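Local coordinates for probable leucine/isoleucine/valine-binding protein (Rhodopirellula baltica, PDB 4KV7) that probably binds a branched-chain amino acid or a related small ligand, as a periplasmic binding protein of the leucine-binding family, at residues I102-P111 against V128-A136. The protein carries 1 engineered substitution. Residues are numbered along the deposited sequence; the frame is centred on the assembly and turned at random. Where two conformers were deposited one is given.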
# COMPACT_ATOMS: atom_id res chain seq x y z
N ILE A 102 -5.54 10.04 11.16
CA ILE A 102 -5.71 11.28 10.41
C ILE A 102 -6.23 12.48 11.22
O ILE A 102 -5.68 13.57 11.08
CB ILE A 102 -6.50 11.03 9.11
CG1 ILE A 102 -5.61 10.29 8.12
CG2 ILE A 102 -6.98 12.34 8.51
CD1 ILE A 102 -6.35 9.69 6.94
N PRO A 103 -7.25 12.30 12.07
CA PRO A 103 -7.69 13.47 12.85
C PRO A 103 -6.59 14.04 13.74
O PRO A 103 -6.57 15.24 14.00
CB PRO A 103 -8.83 12.91 13.70
CG PRO A 103 -9.36 11.76 12.91
CD PRO A 103 -8.17 11.15 12.25
N ILE A 104 -5.68 13.19 14.20
CA ILE A 104 -4.58 13.64 15.05
C ILE A 104 -3.57 14.43 14.21
O ILE A 104 -3.09 15.48 14.64
CB ILE A 104 -3.93 12.45 15.79
CG1 ILE A 104 -4.98 11.77 16.68
CG2 ILE A 104 -2.76 12.93 16.63
CD1 ILE A 104 -4.58 10.41 17.21
N ALA A 105 -3.27 13.94 13.02
CA ALA A 105 -2.41 14.67 12.09
C ALA A 105 -3.04 16.01 11.72
O ALA A 105 -2.36 17.04 11.73
CB ALA A 105 -2.13 13.85 10.85
N GLN A 106 -4.33 16.01 11.44
CA GLN A 106 -5.03 17.24 11.07
C GLN A 106 -5.01 18.28 12.18
O GLN A 106 -4.72 19.45 11.94
CB GLN A 106 -6.47 16.94 10.66
CG GLN A 106 -6.57 16.23 9.34
CD GLN A 106 -7.98 15.77 9.06
OE1 GLN A 106 -8.79 15.62 9.96
NE2 GLN A 106 -8.27 15.53 7.80
N GLN A 107 -5.31 17.86 13.41
CA GLN A 107 -5.38 18.81 14.51
C GLN A 107 -4.02 19.40 14.87
O GLN A 107 -3.94 20.51 15.37
CB GLN A 107 -6.12 18.24 15.73
CG GLN A 107 -5.51 17.02 16.38
CD GLN A 107 -6.55 16.21 17.14
OE1 GLN A 107 -7.75 16.30 16.86
NE2 GLN A 107 -6.10 15.42 18.11
N THR A 108 -2.96 18.66 14.56
CA THR A 108 -1.61 19.15 14.81
C THR A 108 -0.96 19.73 13.55
O THR A 108 0.20 20.13 13.58
CB THR A 108 -0.70 18.06 15.39
OG1 THR A 108 -0.63 16.96 14.48
CG2 THR A 108 -1.24 17.58 16.73
N LYS A 109 -1.73 19.76 12.46
CA LYS A 109 -1.26 20.29 11.18
C LYS A 109 0.00 19.58 10.69
O LYS A 109 0.92 20.20 10.16
CB LYS A 109 -1.08 21.81 11.25
CG LYS A 109 -2.37 22.53 11.60
CD LYS A 109 -2.23 24.03 11.51
CE LYS A 109 -3.52 24.73 11.93
NZ LYS A 109 -4.63 24.47 10.99
N THR A 110 0.03 18.27 10.89
CA THR A 110 1.18 17.45 10.52
C THR A 110 0.89 16.73 9.22
O THR A 110 -0.08 15.98 9.14
CB THR A 110 1.46 16.38 11.60
OG1 THR A 110 1.64 17.01 12.88
CG2 THR A 110 2.70 15.57 11.26
N PRO A 111 1.73 16.93 8.18
CA PRO A 111 1.51 16.19 6.93
C PRO A 111 1.49 14.68 7.16
O PRO A 111 2.31 14.15 7.92
CB PRO A 111 2.71 16.60 6.07
CG PRO A 111 3.09 17.95 6.59
CD PRO A 111 2.82 17.90 8.07
N VAL A 128 -9.32 16.37 4.74
CA VAL A 128 -8.02 15.71 4.74
C VAL A 128 -6.95 16.53 4.01
O VAL A 128 -6.18 16.00 3.21
CB VAL A 128 -8.11 14.27 4.17
CG1 VAL A 128 -8.88 13.37 5.12
CG2 VAL A 128 -8.77 14.26 2.80
N GLU A 129 -6.91 17.82 4.31
CA GLU A 129 -5.97 18.73 3.66
C GLU A 129 -4.51 18.33 3.88
O GLU A 129 -3.66 18.58 3.02
CB GLU A 129 -6.21 20.18 4.12
CG GLU A 129 -5.59 20.54 5.47
CD GLU A 129 -6.28 21.71 6.15
OE1 GLU A 129 -7.28 21.48 6.86
OE2 GLU A 129 -5.81 22.86 5.99
N PHE A 130 -4.22 17.70 5.01
CA PHE A 130 -2.85 17.29 5.34
C PHE A 130 -2.50 15.90 4.85
O PHE A 130 -1.36 15.45 5.01
CB PHE A 130 -2.59 17.42 6.84
CG PHE A 130 -2.50 18.83 7.28
CD1 PHE A 130 -1.34 19.55 7.08
CD2 PHE A 130 -3.59 19.46 7.88
CE1 PHE A 130 -1.25 20.87 7.46
CE2 PHE A 130 -3.50 20.78 8.26
CZ PHE A 130 -2.33 21.48 8.05
N VAL A 131 -3.46 15.23 4.23
CA VAL A 131 -3.24 13.89 3.73
C VAL A 131 -2.83 13.93 2.26
O VAL A 131 -3.62 14.34 1.39
CB VAL A 131 -4.48 13.01 3.91
CG1 VAL A 131 -4.23 11.61 3.38
CG2 VAL A 131 -4.89 12.95 5.38
N ILE A 132 -1.59 13.52 1.98
CA ILE A 132 -1.03 13.56 0.64
C ILE A 132 -0.52 12.18 0.30
O ILE A 132 0.24 11.58 1.06
CB ILE A 132 0.09 14.60 0.54
CG1 ILE A 132 -0.46 15.99 0.90
CG2 ILE A 132 0.70 14.61 -0.85
CD1 ILE A 132 0.54 17.12 0.76
N ASN A 133 -0.97 11.66 -0.84
CA ASN A 133 -0.77 10.27 -1.21
C ASN A 133 0.12 10.11 -2.42
O ASN A 133 0.09 10.93 -3.34
CB ASN A 133 -2.12 9.62 -1.51
CG ASN A 133 -3.10 9.77 -0.37
OD1 ASN A 133 -2.87 9.25 0.72
ND2 ASN A 133 -4.20 10.49 -0.61
N TYR A 134 0.91 9.03 -2.43
CA TYR A 134 1.59 8.57 -3.64
C TYR A 134 0.70 7.64 -4.47
O TYR A 134 0.49 7.86 -5.66
CB TYR A 134 2.94 7.86 -3.31
CG TYR A 134 3.30 6.91 -4.42
CD1 TYR A 134 3.69 7.39 -5.67
CD2 TYR A 134 3.18 5.53 -4.26
CE1 TYR A 134 3.94 6.53 -6.73
CE2 TYR A 134 3.43 4.67 -5.31
CZ TYR A 134 3.81 5.17 -6.54
OH TYR A 134 4.06 4.33 -7.62
N ARG A 135 0.19 6.59 -3.84
CA ARG A 135 -0.33 5.43 -4.56
C ARG A 135 -1.74 5.57 -5.10
O ARG A 135 -2.57 6.29 -4.56
CB ARG A 135 -0.26 4.18 -3.68
CG ARG A 135 -1.00 4.32 -2.35
CD ARG A 135 -1.70 3.03 -1.90
NE ARG A 135 -0.74 1.99 -1.56
CZ ARG A 135 -1.04 0.71 -1.37
NH1 ARG A 135 -0.08 -0.15 -1.09
NH2 ARG A 135 -2.30 0.30 -1.46
N ALA A 136 -2.00 4.82 -6.16
CA ALA A 136 -3.34 4.61 -6.67
C ALA A 136 -4.23 4.04 -5.58
O ALA A 136 -3.75 3.48 -4.58
CB ALA A 136 -3.29 3.66 -7.87
O HOH W 1 -4.83 24.58 7.51
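Phe130 lays one face of its ring against the backbone of Lys109, a compact example of an aromatic ring laid over the turn that ends a helix. Lys109 CA sits 3.7 Å from the Phe130 ring centroid and 18° off the ring normal, a CH-pi contact over the face, with Thr110 N above the same face nearer the rim. The lysine's aliphatic stem carries on from there: Lys109 CB lies 3.5 Å from Phe130 CZ, and Lys109 CG lies beyond the ring's outer end, near CZ and CE2. Phe130 CG stands anti to its own carbonyl carbon (chi1 -71°), which swings the ring across the helix end. Replacing the phenylalanine with an alanine would probably open a gap over the backbone of Lys109 and free the lysine stem to turn. Where the chain continues, Pro111 CA makes a CH···O contact with Phe130 O at 3.5 Å. Deeper in, Ile102 CG2 packs 3.8 Å from Val131 CG2, the two side chains crossing at about a right angle, and also meets Val128 CG1.

The ring's seat is a Schellman motif closing helix 95-107: Lys109, with positive phi (56°), gives its N-H to Gln106 O, while Thr110 N reaches back to Ala105 O at 2.8 Å. On the other side of the contact, a type I turn from Val128 to Val131 leads into strand 131-132. This strand runs parallel to strand 112-113, and the backbones of Phe130 and Ile132 both hydrogen-bond to that of Phe112. The contact thus joins strand 131-132 to helix 95-107, the helix of a beta-alpha-beta crossover between the parallel neighbours 89-90 and 112-113, in an alpha/beta lobe of the type I periplasmic binding-protein fold. Leu122 touches both Ile102 and Val131. Farther out, a water donates to Glu129 OE2 and accepts a weak, long bond from Lys109 NZ.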